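Side-chain contacts in AceL NrdHF-1-1 Intein (Metagenome, PDB 6ZGQ), which probably excises itself from a host protein by splicing, as a naturally split class 3 intein held here in a linked, splice-inactive form: residues N73-Y78 against I84-A89; A18-I23 against V142-H147; V32-M37 against D41-N46; F100-G105 against Q109-K114. All blocks are in the same frame, centred on the assembly; numbering follows the deposited sequence.

Interactions 1 and 4 are hairpins of one curled antiparallel sheet, where strands 75-80 and 98-104 are neighbours; their centres lie about 16 Å apart. Interaction 2 reaches the same sheet from the other side of the chain's centre, its centre about 19 Å from that of interaction 1. Interaction 3 is a hairpin of its own that touches the other three. Its F35 and F42 pack on I101, V103 and I110 of interaction 4, and M37 lies 3.5 Å by SD from NH2 of R75 in interaction 1. V142 N of interaction 2 probably bonds to L33 O, at 2.9 Å. No ligand takes part. H74 of interaction 1 probably matches the conserved block B histidine of inteins.

Interaction 1. Residues N73-Y78 against I84-A89; sequences NHRMIY and IKECLA
R75 and E86 form a side-on salt bridge across the hairpin of strands 75-80 and 83-88. NE of R75 donates to OE1 of E86 at 2.8 Å, and NH2 of R75 donates to OE2 of E86 at 3.1 Å. Both oxygens lie near the guanidinium plane. The nitrogens meet them from above the carboxylate plane, and the two flat groups stand 72° apart. E86 CG sits between its backbone N and carbonyl carbon (chi1 52°), and the chain then runs straight to the arginine. NH1 of R75 is bonded to the backbone O of A155, probably the engineered alanine, and of K139.

Backbone bonds pair M76 with C87 and Y78 with K85, two bonds each. A89 N adds one to H74 O at 2.9 Å.

The Y78 ring makes a CH-pi contact. K85 CB stands over one face, 3.8 Å from the ring centroid. C87 CB meets the ring edge, 3.8 Å from Y78 CE1. NZ of K85 is hydrogen-bonded to OE1 of Q80.

Apolar contacts finish the pairing. CG2 of I77 touches CG2 of I84 at 3.6 Å, on the face that carries the salt bridge. CG of M76 lies 4.0 Å from CB of A89, and both pack on F61 and V70.

The two arginine bonds probably fix the rotation of the E86 carboxylate, while the third nitrogen of R75 ties the hairpin to backbone elsewhere.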
loop_
_atom_site.group_PDB
_atom_site.type_symbol
_atom_site.label_atom_id
_atom_site.label_comp_id
_atom_site.label_asym_id
_atom_site.label_seq_id
_atom_site.Cartn_x
_atom_site.Cartn_y
_atom_site.Cartn_z
ATOM N N ASN A 73 -2.235 -8.402 -8.721
ATOM C CA ASN A 73 -2.033 -9.383 -7.632
ATOM C C ASN A 73 -1.378 -8.758 -6.403
ATOM O O ASN A 73 -0.923 -9.496 -5.526
ATOM C CB ASN A 73 -1.194 -10.587 -8.092
ATOM C CG ASN A 73 -1.838 -11.343 -9.232
ATOM O OD1 ASN A 73 -3.042 -11.593 -9.221
ATOM N ND2 ASN A 73 -1.044 -11.710 -10.220
ATOM N N HIS A 74 -1.324 -7.423 -6.349
ATOM C CA HIS A 74 -0.874 -6.688 -5.157
ATOM C C HIS A 74 -1.846 -6.944 -4.001
ATOM O O HIS A 74 -3.063 -6.985 -4.227
ATOM C CB HIS A 74 -0.780 -5.190 -5.417
ATOM C CG HIS A 74 -0.286 -4.434 -4.234
ATOM N ND1 HIS A 74 1.019 -4.517 -3.806
ATOM C CD2 HIS A 74 -0.923 -3.617 -3.365
ATOM C CE1 HIS A 74 1.172 -3.761 -2.736
ATOM N NE2 HIS A 74 0.007 -3.212 -2.440
ATOM N N ARG A 75 -1.308 -7.124 -2.791
ATOM C CA ARG A 75 -2.106 -7.394 -1.593
ATOM C C ARG A 75 -2.670 -6.066 -1.065
ATOM O O ARG A 75 -1.895 -5.168 -0.701
ATOM C CB ARG A 75 -1.260 -8.123 -0.536
ATOM C CG ARG A 75 -0.893 -9.550 -0.938
ATOM C CD ARG A 75 0.200 -10.146 -0.067
ATOM N NE ARG A 75 -0.214 -10.265 1.337
ATOM C CZ ARG A 75 0.235 -9.518 2.351
ATOM N NH1 ARG A 75 1.144 -8.571 2.168
ATOM N NH2 ARG A 75 -0.228 -9.724 3.577
ATOM N N MET A 76 -4.001 -5.926 -1.099
ATOM C CA MET A 76 -4.699 -4.794 -0.480
ATOM C C MET A 76 -4.974 -5.173 0.970
ATOM O O MET A 76 -5.329 -6.329 1.231
ATOM C CB MET A 76 -6.002 -4.476 -1.217
ATOM C CG MET A 76 -5.791 -4.087 -2.672
ATOM S SD MET A 76 -4.671 -2.685 -2.845
ATOM C CE MET A 76 -5.717 -1.359 -2.245
ATOM N N ILE A 77 -4.750 -4.219 1.882
ATOM C CA ILE A 77 -4.863 -4.405 3.335
ATOM C C ILE A 77 -6.057 -3.565 3.796
ATOM O O ILE A 77 -6.149 -2.379 3.454
ATOM C CB ILE A 77 -3.550 -3.985 4.050
ATOM C CG1 ILE A 77 -2.356 -4.806 3.526
ATOM C CG2 ILE A 77 -3.666 -4.113 5.565
ATOM C CD1 ILE A 77 -2.431 -6.301 3.782
ATOM N N TYR A 78 -6.989 -4.206 4.505
ATOM C CA TYR A 78 -8.189 -3.549 5.025
ATOM C C TYR A 78 -8.492 -4.147 6.396
ATOM O O TYR A 78 -7.957 -5.218 6.715
ATOM C CB TYR A 78 -9.361 -3.715 4.045
ATOM C CG TYR A 78 -9.758 -5.140 3.749
ATOM C CD1 TYR A 78 -9.114 -5.871 2.762
ATOM C CD2 TYR A 78 -10.791 -5.752 4.446
ATOM C CE1 TYR A 78 -9.484 -7.175 2.483
ATOM C CE2 TYR A 78 -11.166 -7.057 4.179
ATOM C CZ TYR A 78 -10.510 -7.764 3.191
ATOM O OH TYR A 78 -10.868 -9.058 2.912
ATOM N N ILE A 84 -7.262 -7.412 10.858
ATOM C CA ILE A 84 -6.613 -6.905 9.632
ATOM C C ILE A 84 -6.536 -8.062 8.626
ATOM O O ILE A 84 -5.950 -9.114 8.945
ATOM C CB ILE A 84 -5.195 -6.344 9.913
ATOM C CG1 ILE A 84 -5.234 -5.222 10.966
ATOM C CG2 ILE A 84 -4.539 -5.851 8.630
ATOM C CD1 ILE A 84 -6.012 -3.981 10.564
ATOM N N LYS A 85 -7.137 -7.843 7.444
ATOM C CA LYS A 85 -7.315 -8.837 6.368
ATOM C C LYS A 85 -6.560 -8.372 5.119
ATOM O O LYS A 85 -6.265 -7.173 4.994
ATOM C CB LYS A 85 -8.808 -8.981 6.002
ATOM C CG LYS A 85 -9.765 -9.234 7.167
ATOM C CD LYS A 85 -9.891 -10.705 7.538
ATOM C CE LYS A 85 -11.072 -10.948 8.464
ATOM N NZ LYS A 85 -12.351 -11.142 7.729
ATOM N N GLU A 86 -6.283 -9.318 4.214
ATOM C CA GLU A 86 -5.678 -9.048 2.903
ATOM C C GLU A 86 -6.565 -9.633 1.797
ATOM O O GLU A 86 -7.342 -10.565 2.052
ATOM C CB GLU A 86 -4.268 -9.654 2.809
ATOM C CG GLU A 86 -4.225 -11.129 3.180
ATOM C CD GLU A 86 -2.858 -11.739 2.988
ATOM O OE1 GLU A 86 -2.440 -11.915 1.824
ATOM O OE2 GLU A 86 -2.201 -12.039 4.006
ATOM N N CYS A 87 -6.442 -9.059 0.593
ATOM C CA CYS A 87 -7.125 -9.501 -0.640
ATOM C C CYS A 87 -6.337 -8.963 -1.841
ATOM O O CYS A 87 -5.875 -7.816 -1.785
ATOM C CB CYS A 87 -8.561 -8.964 -0.687
ATOM S SG CYS A 87 -9.564 -9.567 -2.065
ATOM N N LEU A 88 -6.167 -9.779 -2.891
ATOM C CA LEU A 88 -5.527 -9.335 -4.137
ATOM C C LEU A 88 -6.384 -8.214 -4.740
ATOM O O LEU A 88 -7.614 -8.287 -4.657
ATOM C CB LEU A 88 -5.386 -10.518 -5.098
ATOM C CG LEU A 88 -4.572 -11.715 -4.585
ATOM C CD1 LEU A 88 -4.275 -12.680 -5.724
ATOM C CD2 LEU A 88 -3.278 -11.260 -3.932
ATOM N N ALA A 89 -5.724 -7.182 -5.279
ATOM C CA ALA A 89 -6.363 -5.991 -5.861
ATOM C C ALA A 89 -7.462 -6.363 -6.866
ATOM O O ALA A 89 -8.566 -5.826 -6.788
ATOM C CB ALA A 89 -5.311 -5.104 -6.512
#

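Interaction 2. Residues A18-I23 against V142-H147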
loop_
_atom_site.group_PDB
_atom_site.type_symbol
_atom_site.label_atom_id
_atom_site.label_comp_id
_atom_site.label_asym_id
_atom_site.label_seq_id
_atom_site.Cartn_x
_atom_site.Cartn_y
_atom_site.Cartn_z
ATOM N N ALA A 18 13.271 8.733 7.800
ATOM C CA ALA A 18 13.836 10.016 7.350
ATOM C C ALA A 18 12.813 10.886 6.610
ATOM O O ALA A 18 12.894 12.113 6.685
ATOM C CB ALA A 18 15.058 9.770 6.480
ATOM N N GLY A 19 11.854 10.264 5.916
ATOM C CA GLY A 19 10.885 11.010 5.090
ATOM C C GLY A 19 10.061 10.099 4.201
ATOM O O GLY A 19 9.833 8.939 4.582
ATOM N N ASP A 20 9.643 10.616 3.034
ATOM C CA ASP A 20 8.834 9.875 2.045
ATOM C C ASP A 20 9.678 9.618 0.788
ATOM O O ASP A 20 9.903 10.545 0.007
ATOM C CB ASP A 20 7.563 10.649 1.670
ATOM C CG ASP A 20 6.591 10.787 2.823
ATOM O OD1 ASP A 20 6.533 9.881 3.681
ATOM O OD2 ASP A 20 5.886 11.813 2.859
ATOM N N LYS A 21 10.109 8.362 0.610
ATOM C CA LYS A 21 11.108 7.955 -0.390
ATOM C C LYS A 21 10.436 7.197 -1.530
ATOM O O LYS A 21 9.677 6.247 -1.275
ATOM C CB LYS A 21 12.170 7.056 0.269
ATOM C CG LYS A 21 13.419 6.786 -0.568
ATOM C CD LYS A 21 14.494 6.078 0.249
ATOM C CE LYS A 21 15.875 6.271 -0.346
ATOM N NZ LYS A 21 16.938 5.674 0.502
ATOM N N ASN A 22 10.731 7.621 -2.764
ATOM C CA ASN A 22 10.281 6.955 -4.000
ATOM C C ASN A 22 10.592 5.462 -3.881
ATOM O O ASN A 22 11.728 5.102 -3.555
ATOM C CB ASN A 22 10.966 7.572 -5.227
ATOM C CG ASN A 22 10.675 9.053 -5.368
ATOM O OD1 ASN A 22 9.605 9.516 -4.990
ATOM N ND2 ASN A 22 11.625 9.802 -5.912
ATOM N N ILE A 23 9.578 4.616 -4.080
ATOM C CA ILE A 23 9.699 3.168 -3.846
ATOM C C ILE A 23 10.873 2.589 -4.650
ATOM O O ILE A 23 11.582 1.728 -4.135
ATOM C CB ILE A 23 8.370 2.411 -4.108
ATOM C CG1 ILE A 23 8.491 0.937 -3.680
ATOM C CG2 ILE A 23 7.939 2.543 -5.570
ATOM C CD1 ILE A 23 7.166 0.248 -3.446
ATOM N N VAL A 142 3.579 1.626 5.035
ATOM C CA VAL A 142 2.871 2.898 4.801
ATOM C C VAL A 142 3.426 3.554 3.529
ATOM O O VAL A 142 4.650 3.671 3.375
ATOM C CB VAL A 142 2.979 3.842 6.037
ATOM C CG1 VAL A 142 2.264 5.172 5.818
ATOM C CG2 VAL A 142 2.404 3.167 7.275
ATOM N N VAL A 143 2.521 3.930 2.621
ATOM C CA VAL A 143 2.849 4.676 1.390
ATOM C C VAL A 143 2.196 6.062 1.472
ATOM O O VAL A 143 1.170 6.212 2.151
ATOM C CB VAL A 143 2.384 3.935 0.106
ATOM C CG1 VAL A 143 3.198 2.667 -0.126
ATOM C CG2 VAL A 143 0.896 3.607 0.139
ATOM N N THR A 144 2.815 7.048 0.811
ATOM C CA THR A 144 2.318 8.432 0.703
ATOM C C THR A 144 1.994 8.719 -0.772
ATOM O O THR A 144 2.848 8.484 -1.636
ATOM C CB THR A 144 3.389 9.403 1.214
ATOM O OG1 THR A 144 3.881 8.885 2.451
ATOM C CG2 THR A 144 2.837 10.820 1.403
ATOM N N ASP A 145 0.776 9.198 -1.037
ATOM C CA ASP A 145 0.311 9.533 -2.392
ATOM C C ASP A 145 0.761 10.953 -2.764
ATOM O O ASP A 145 1.432 11.604 -1.954
ATOM C CB ASP A 145 -1.213 9.334 -2.512
ATOM C CG ASP A 145 -2.037 10.309 -1.662
ATOM O OD1 ASP A 145 -1.560 11.429 -1.361
ATOM O OD2 ASP A 145 -3.184 9.946 -1.334
ATOM N N GLU A 146 0.404 11.393 -3.976
ATOM C CA GLU A 146 0.771 12.716 -4.534
ATOM C C GLU A 146 0.220 13.893 -3.713
ATOM O O GLU A 146 0.728 15.008 -3.851
ATOM C CB GLU A 146 0.265 12.830 -5.987
ATOM C CG GLU A 146 0.851 11.800 -6.956
ATOM C CD GLU A 146 -0.042 10.589 -7.241
ATOM O OE1 GLU A 146 -1.285 10.695 -7.145
ATOM O OE2 GLU A 146 0.513 9.519 -7.585
ATOM N N HIS A 147 -0.807 13.641 -2.887
ATOM C CA HIS A 147 -1.490 14.656 -2.068
ATOM C C HIS A 147 -1.090 14.589 -0.582
ATOM O O HIS A 147 -1.774 15.179 0.263
ATOM C CB HIS A 147 -3.010 14.508 -2.221
ATOM C CG HIS A 147 -3.482 14.677 -3.625
ATOM N ND1 HIS A 147 -4.404 13.837 -4.208
ATOM C CD2 HIS A 147 -3.140 15.582 -4.572
ATOM C CE1 HIS A 147 -4.621 14.226 -5.451
ATOM N NE2 HIS A 147 -3.866 15.284 -5.697
#
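D20 and T144 alone carry this contact, and their side chains cross at about a right angle. OG1 of T144 gives a weak hydrogen bond to OD1 of D20 at 3.1 Å. OD2 of D20 lies alongside the methyl, 3.5 Å from CG2 of T144. With chi1 at -46°, T144 turns OG1 away from its carbonyl carbon and holds it up to the carboxylate. This is the tight part, and it is small: about 94 Å² is buried in all. T15 and R150 add to the grip, the first bonding to OD1 of D20 and the second making a salt bridge to OD2.

The rest is loose. Beyond T144 the chain leaves in an Asx turn: in the conformer described, H147 N is bonded to OD1 of D145 at 2.8 Å, and that oxygen also accepts from N149 N. E146 and H147 are exposed. Were D20 an alanine, R150 would probably lose this acidic partner and the T144 hydroxyl this acceptor.

Strands 20-22 and 140-144 each pair antiparallel with strand 13-15. Strand 150-154 flanks 140-144, and its R150 touches the side chain of T144.

Interaction 3. Residues V32-M37 against D41-N46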
loop_
_atom_site.group_PDB
_atom_site.type_symbol
_atom_site.label_atom_id
_atom_site.label_comp_id
_atom_site.label_asym_id
_atom_site.label_seq_id
_atom_site.Cartn_x
_atom_site.Cartn_y
_atom_site.Cartn_z
ATOM N N VAL A 32 11.797 1.386 6.870
ATOM C CA VAL A 32 10.446 1.581 6.319
ATOM C C VAL A 32 9.425 1.480 7.447
ATOM O O VAL A 32 9.549 0.584 8.292
ATOM C CB VAL A 32 10.143 0.512 5.231
ATOM C CG1 VAL A 32 8.697 0.574 4.755
ATOM C CG2 VAL A 32 11.097 0.666 4.052
ATOM N N LEU A 33 8.438 2.385 7.455
ATOM C CA LEU A 33 7.320 2.323 8.416
ATOM C C LEU A 33 6.422 1.151 8.023
ATOM O O LEU A 33 5.714 1.233 7.004
ATOM C CB LEU A 33 6.524 3.635 8.424
ATOM C CG LEU A 33 5.421 3.733 9.486
ATOM C CD1 LEU A 33 5.993 3.553 10.884
ATOM C CD2 LEU A 33 4.671 5.051 9.382
ATOM N N GLN A 34 6.502 0.059 8.794
ATOM C CA GLN A 34 5.661 -1.125 8.595
ATOM C C GLN A 34 4.480 -1.046 9.558
ATOM O O GLN A 34 4.533 -0.281 10.529
ATOM C CB GLN A 34 6.461 -2.430 8.764
ATOM C CG GLN A 34 6.859 -2.782 10.189
ATOM C CD GLN A 34 7.091 -4.265 10.356
ATOM O OE1 GLN A 34 7.600 -4.929 9.455
ATOM N NE2 GLN A 34 6.703 -4.801 11.503
ATOM N N PHE A 35 3.428 -1.805 9.238
ATOM C CA PHE A 35 2.229 -2.000 10.062
ATOM C C PHE A 35 2.072 -3.516 10.250
ATOM O O PHE A 35 1.946 -4.254 9.263
ATOM C CB PHE A 35 1.016 -1.381 9.353
ATOM C CG PHE A 35 -0.292 -1.504 10.099
ATOM C CD1 PHE A 35 -0.550 -0.730 11.219
ATOM C CD2 PHE A 35 -1.283 -2.363 9.644
ATOM C CE1 PHE A 35 -1.762 -0.823 11.884
ATOM C CE2 PHE A 35 -2.495 -2.465 10.305
ATOM C CZ PHE A 35 -2.733 -1.697 11.430
ATOM N N ASP A 36 2.129 -3.974 11.504
ATOM C CA ASP A 36 2.030 -5.409 11.816
ATOM C C ASP A 36 0.549 -5.804 11.773
ATOM O O ASP A 36 -0.254 -5.237 12.521
ATOM C CB ASP A 36 2.663 -5.722 13.174
ATOM C CG ASP A 36 2.672 -7.200 13.473
ATOM O OD1 ASP A 36 1.609 -7.721 13.867
ATOM O OD2 ASP A 36 3.727 -7.837 13.279
ATOM N N MET A 37 0.198 -6.735 10.875
ATOM C CA MET A 37 -1.198 -7.138 10.636
ATOM C C MET A 37 -1.796 -7.856 11.849
ATOM O O MET A 37 -3.010 -7.776 12.062
ATOM C CB MET A 37 -1.306 -8.038 9.401
ATOM C CG MET A 37 -1.104 -7.312 8.085
ATOM S SD MET A 37 -1.079 -8.471 6.710
ATOM C CE MET A 37 -2.821 -8.863 6.568
ATOM N N ASP A 41 0.393 -2.645 15.344
ATOM C CA ASP A 41 1.454 -1.720 15.792
ATOM C C ASP A 41 2.284 -1.254 14.590
ATOM O O ASP A 41 2.516 -2.048 13.671
ATOM C CB ASP A 41 2.395 -2.396 16.795
ATOM C CG ASP A 41 1.736 -2.677 18.136
ATOM O OD1 ASP A 41 0.733 -2.015 18.469
ATOM O OD2 ASP A 41 2.228 -3.571 18.844
ATOM N N PHE A 42 2.708 0.018 14.637
ATOM C CA PHE A 42 3.625 0.657 13.682
ATOM C C PHE A 42 5.075 0.544 14.189
ATOM O O PHE A 42 5.316 0.694 15.388
ATOM C CB PHE A 42 3.240 2.138 13.520
ATOM C CG PHE A 42 2.002 2.367 12.692
ATOM C CD1 PHE A 42 2.070 2.382 11.302
ATOM C CD2 PHE A 42 0.777 2.598 13.301
ATOM C CE1 PHE A 42 0.935 2.601 10.537
ATOM C CE2 PHE A 42 -0.355 2.831 12.542
ATOM C CZ PHE A 42 -0.280 2.825 11.161
ATOM N N SER A 43 6.023 0.252 13.296
ATOM C CA SER A 43 7.460 0.271 13.631
ATOM C C SER A 43 8.288 0.435 12.355
ATOM O O SER A 43 7.755 0.191 11.267
ATOM C CB SER A 43 7.867 -1.004 14.378
ATOM O OG SER A 43 7.536 -2.174 13.646
ATOM N N TYR A 44 9.541 0.889 12.492
ATOM C CA TYR A 44 10.486 0.982 11.367
ATOM C C TYR A 44 11.330 -0.309 11.337
ATOM O O TYR A 44 11.883 -0.714 12.367
ATOM C CB TYR A 44 11.359 2.249 11.453
ATOM C CG TYR A 44 10.564 3.536 11.484
ATOM C CD1 TYR A 44 10.123 4.136 10.310
ATOM C CD2 TYR A 44 10.241 4.148 12.690
ATOM C CE1 TYR A 44 9.389 5.307 10.335
ATOM C CE2 TYR A 44 9.514 5.326 12.723
ATOM C CZ TYR A 44 9.090 5.902 11.542
ATOM O OH TYR A 44 8.364 7.066 11.562
ATOM N N THR A 45 11.381 -0.957 10.170
ATOM C CA THR A 45 12.142 -2.198 9.938
ATOM C C THR A 45 12.801 -2.098 8.558
ATOM O O THR A 45 12.346 -1.313 7.730
ATOM C CB THR A 45 11.220 -3.439 9.929
ATOM O OG1 THR A 45 10.206 -3.247 8.937
ATOM C CG2 THR A 45 10.559 -3.679 11.288
ATOM N N ASN A 46 13.864 -2.874 8.337
ATOM C CA ASN A 46 14.521 -2.973 7.022
ATOM C C ASN A 46 13.686 -3.923 6.159
ATOM O O ASN A 46 13.218 -4.954 6.646
ATOM C CB ASN A 46 15.976 -3.443 7.162
ATOM C CG ASN A 46 16.801 -2.511 8.021
ATOM O OD1 ASN A 46 17.198 -1.427 7.591
ATOM N ND2 ASN A 46 17.040 -2.917 9.255
HETATM O O HOH W 1 5.015 -3.269 14.063
#
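L33 and Y44 face each other in a beta hairpin, strand 32-35 against strand 42-45, joined by a short loop. V32 pairs with T45 and Q34 with S43 as hydrogen-bonded pairs. Near the loop, D36 N makes a nearly straight bond to D41 O.

The L33 side chain can be followed outward. CB lies 3.8 Å from CE1 of Y44. CG is anti to the backbone N (chi1 -174°), which turns it to the other neighbour, 4.0 Å from CD1 of F42. CD1 then swings back over a face of the Y44 ring, 4.0 Å from its centroid, in a CH-pi contact. It also approaches the backbone O of S43. CD2 also lies near CD1 of F42. L33 is thus wedged between two aromatic side chains of the facing strand.

F35 and F42 continue this apolar face. Their ring centroids are 5.0 Å apart and the planes stand at 51°. CD1 of F35 lies over one face of F42, near the rim. F42 also packs on V142, V103 and I110, so the hairpin closes onto the sheet.

On the opposite face, beside V32, Q34, S43 and T45 are polar. In the conformer described, OG1 of T45 donates to OE1 of Q34 at 3.1 Å, from above the amide plane. That oxygen also accepts from the backbone N of G138. S43 and the loop end share a bridging water: it donates to D41 O at 2.8 Å, bonds to OG of S43 at 2.8 Å, and accepts weakly from NE2 of Q34 at 3.4 Å.

Interaction 4. Residues F100-G105 against Q109-K114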
loop_
_atom_site.group_PDB
_atom_site.type_symbol
_atom_site.label_atom_id
_atom_site.label_comp_id
_atom_site.label_asym_id
_atom_site.label_seq_id
_atom_site.Cartn_x
_atom_site.Cartn_y
_atom_site.Cartn_z
ATOM N N PHE A 100 -10.418 0.604 4.484
ATOM C CA PHE A 100 -9.008 0.896 4.179
ATOM C C PHE A 100 -8.427 1.738 5.322
ATOM O O PHE A 100 -9.188 2.411 6.038
ATOM C CB PHE A 100 -8.858 1.603 2.822
ATOM C CG PHE A 100 -9.150 0.719 1.638
ATOM C CD1 PHE A 100 -8.420 -0.442 1.427
ATOM C CD2 PHE A 100 -10.143 1.058 0.728
ATOM C CE1 PHE A 100 -8.678 -1.250 0.332
ATOM C CE2 PHE A 100 -10.418 0.246 -0.358
ATOM C CZ PHE A 100 -9.678 -0.905 -0.561
ATOM N N ILE A 101 -7.100 1.678 5.481
ATOM C CA ILE A 101 -6.382 2.214 6.647
ATOM C C ILE A 101 -5.546 3.431 6.219
ATOM O O ILE A 101 -4.558 3.260 5.495
ATOM C CB ILE A 101 -5.484 1.121 7.285
ATOM C CG1 ILE A 101 -6.303 -0.151 7.572
ATOM C CG2 ILE A 101 -4.819 1.630 8.563
ATOM C CD1 ILE A 101 -5.473 -1.368 7.942
ATOM N N ILE A 102 -5.985 4.631 6.637
ATOM C CA ILE A 102 -5.281 5.916 6.454
ATOM C C ILE A 102 -4.539 6.232 7.764
ATOM O O ILE A 102 -5.070 5.944 8.856
ATOM C CB ILE A 102 -6.269 7.064 6.091
ATOM C CG1 ILE A 102 -6.969 6.791 4.753
ATOM C CG2 ILE A 102 -5.566 8.418 6.033
ATOM C CD1 ILE A 102 -8.137 7.714 4.469
ATOM N N VAL A 103 -3.328 6.783 7.630
ATOM C CA VAL A 103 -2.455 7.185 8.743
ATOM C C VAL A 103 -2.348 8.718 8.696
ATOM O O VAL A 103 -1.703 9.250 7.790
ATOM C CB VAL A 103 -1.055 6.531 8.612
ATOM C CG1 VAL A 103 -0.234 6.701 9.887
ATOM C CG2 VAL A 103 -1.177 5.053 8.248
ATOM N N GLU A 104 -2.989 9.413 9.645
ATOM C CA GLU A 104 -3.133 10.881 9.587
ATOM C C GLU A 104 -2.172 11.557 10.574
ATOM O O GLU A 104 -1.923 11.016 11.668
ATOM C CB GLU A 104 -4.601 11.319 9.800
ATOM C CG GLU A 104 -5.308 10.668 10.979
ATOM C CD GLU A 104 -6.736 11.135 11.188
ATOM O OE1 GLU A 104 -7.228 11.960 10.389
ATOM O OE2 GLU A 104 -7.372 10.661 12.161
ATOM N N GLY A 105 -1.621 12.702 10.141
ATOM C CA GLY A 105 -0.747 13.571 10.948
ATOM C C GLY A 105 0.637 12.973 11.134
ATOM O O GLY A 105 1.050 12.147 10.310
ATOM N N GLN A 109 -1.847 8.319 13.596
ATOM C CA GLN A 109 -3.268 8.127 13.973
ATOM C C GLN A 109 -3.979 7.371 12.844
ATOM O O GLN A 109 -3.898 7.799 11.683
ATOM C CB GLN A 109 -3.934 9.480 14.249
ATOM C CG GLN A 109 -5.395 9.398 14.674
ATOM C CD GLN A 109 -5.596 9.238 16.178
ATOM O OE1 GLN A 109 -4.693 9.480 16.980
ATOM N NE2 GLN A 109 -6.802 8.847 16.567
ATOM N N ILE A 110 -4.629 6.248 13.183
ATOM C CA ILE A 110 -5.349 5.394 12.219
ATOM C C ILE A 110 -6.761 5.936 11.990
ATOM O O ILE A 110 -7.517 6.103 12.962
ATOM C CB ILE A 110 -5.462 3.933 12.712
ATOM C CG1 ILE A 110 -4.075 3.337 12.989
ATOM C CG2 ILE A 110 -6.232 3.096 11.694
ATOM C CD1 ILE A 110 -4.109 1.891 13.431
ATOM N N LYS A 111 -7.099 6.192 10.719
ATOM C CA LYS A 111 -8.454 6.557 10.271
ATOM C C LYS A 111 -8.954 5.498 9.293
ATOM O O LYS A 111 -8.312 5.286 8.265
ATOM C CB LYS A 111 -8.455 7.924 9.575
ATOM C CG LYS A 111 -9.815 8.310 8.995
ATOM C CD LYS A 111 -9.972 9.809 8.821
ATOM C CE LYS A 111 -9.721 10.250 7.390
ATOM N NZ LYS A 111 -9.905 11.720 7.287
ATOM N N ARG A 112 -10.074 4.848 9.626
ATOM C CA ARG A 112 -10.644 3.759 8.830
ATOM C C ARG A 112 -11.783 4.340 7.991
ATOM O O ARG A 112 -12.722 4.910 8.557
ATOM C CB ARG A 112 -11.115 2.618 9.746
ATOM C CG ARG A 112 -9.974 1.969 10.523
ATOM C CD ARG A 112 -10.318 1.829 11.993
ATOM N NE ARG A 112 -9.241 1.204 12.764
ATOM C CZ ARG A 112 -8.458 1.826 13.642
ATOM N NH1 ARG A 112 -8.593 3.125 13.887
ATOM N NH2 ARG A 112 -7.518 1.141 14.278
ATOM N N ILE A 113 -11.654 4.241 6.661
ATOM C CA ILE A 113 -12.656 4.751 5.702
ATOM C C ILE A 113 -13.352 3.567 5.026
ATOM O O ILE A 113 -12.690 2.566 4.735
ATOM C CB ILE A 113 -12.032 5.716 4.661
ATOM C CG1 ILE A 113 -10.855 5.067 3.914
ATOM C CG2 ILE A 113 -11.584 6.998 5.352
ATOM C CD1 ILE A 113 -10.704 5.547 2.490
ATOM N N LYS A 114 -14.671 3.680 4.820
ATOM C CA LYS A 114 -15.472 2.648 4.144
ATOM C C LYS A 114 -14.920 2.436 2.731
ATOM O O LYS A 114 -14.706 3.416 2.017
ATOM C CB LYS A 114 -16.958 3.042 4.094
ATOM C CG LYS A 114 -17.701 2.839 5.405
ATOM C CD LYS A 114 -19.122 3.367 5.347
ATOM C CE LYS A 114 -20.039 2.447 4.561
ATOM N NZ LYS A 114 -21.376 3.075 4.371
#
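E104 reaches Q109 and K111 because its CG lies between its own backbone N and carbonyl carbon (chi1 48°), with the chain straight beyond. I113 places CG1 in the same kind of position (chi1 55°), which presents CG2 to I102.

The E104 and Q109 side chains lie side by side, pointing the same way. CG of E104 rests 3.3 Å from the backbone O of Q109, and OE2 of E104 lies 3.4 Å from CG of Q109. The carboxylate and amide planes are 49° apart. K111 crosses E104 at about a right angle. Its NZ is 4.1 Å from OE1 of E104, too long for a salt bridge, but the opposite charges probably attract. With an alanine in place of E104, K111 is likely to lose this nearby negative charge and the aliphatic part of Q109 to be uncovered.

Further along this face, CD1 of I102 touches CG2 of I113 at 3.6 Å. On the reverse face, CG2 of I101 lies 3.7 Å from CG2 of I110, the two residues side by side. NE of R112 makes a salt bridge to E79.

Backbone bonds hold the hairpin. K111 and I102 pair with two good bonds, K111 N to I102 O at 2.8 Å. At each end one of the two bonds is weak: F100 N to I113 O, and Q109 N to E104 O.

Strand 109-114 pairs with 98-104, which also pairs with strands 75-80 and 150-154. I101 packs on V152 and V103 on R150 of strand 150-154, and the F100 ring stacks on F66 of strand 66-70.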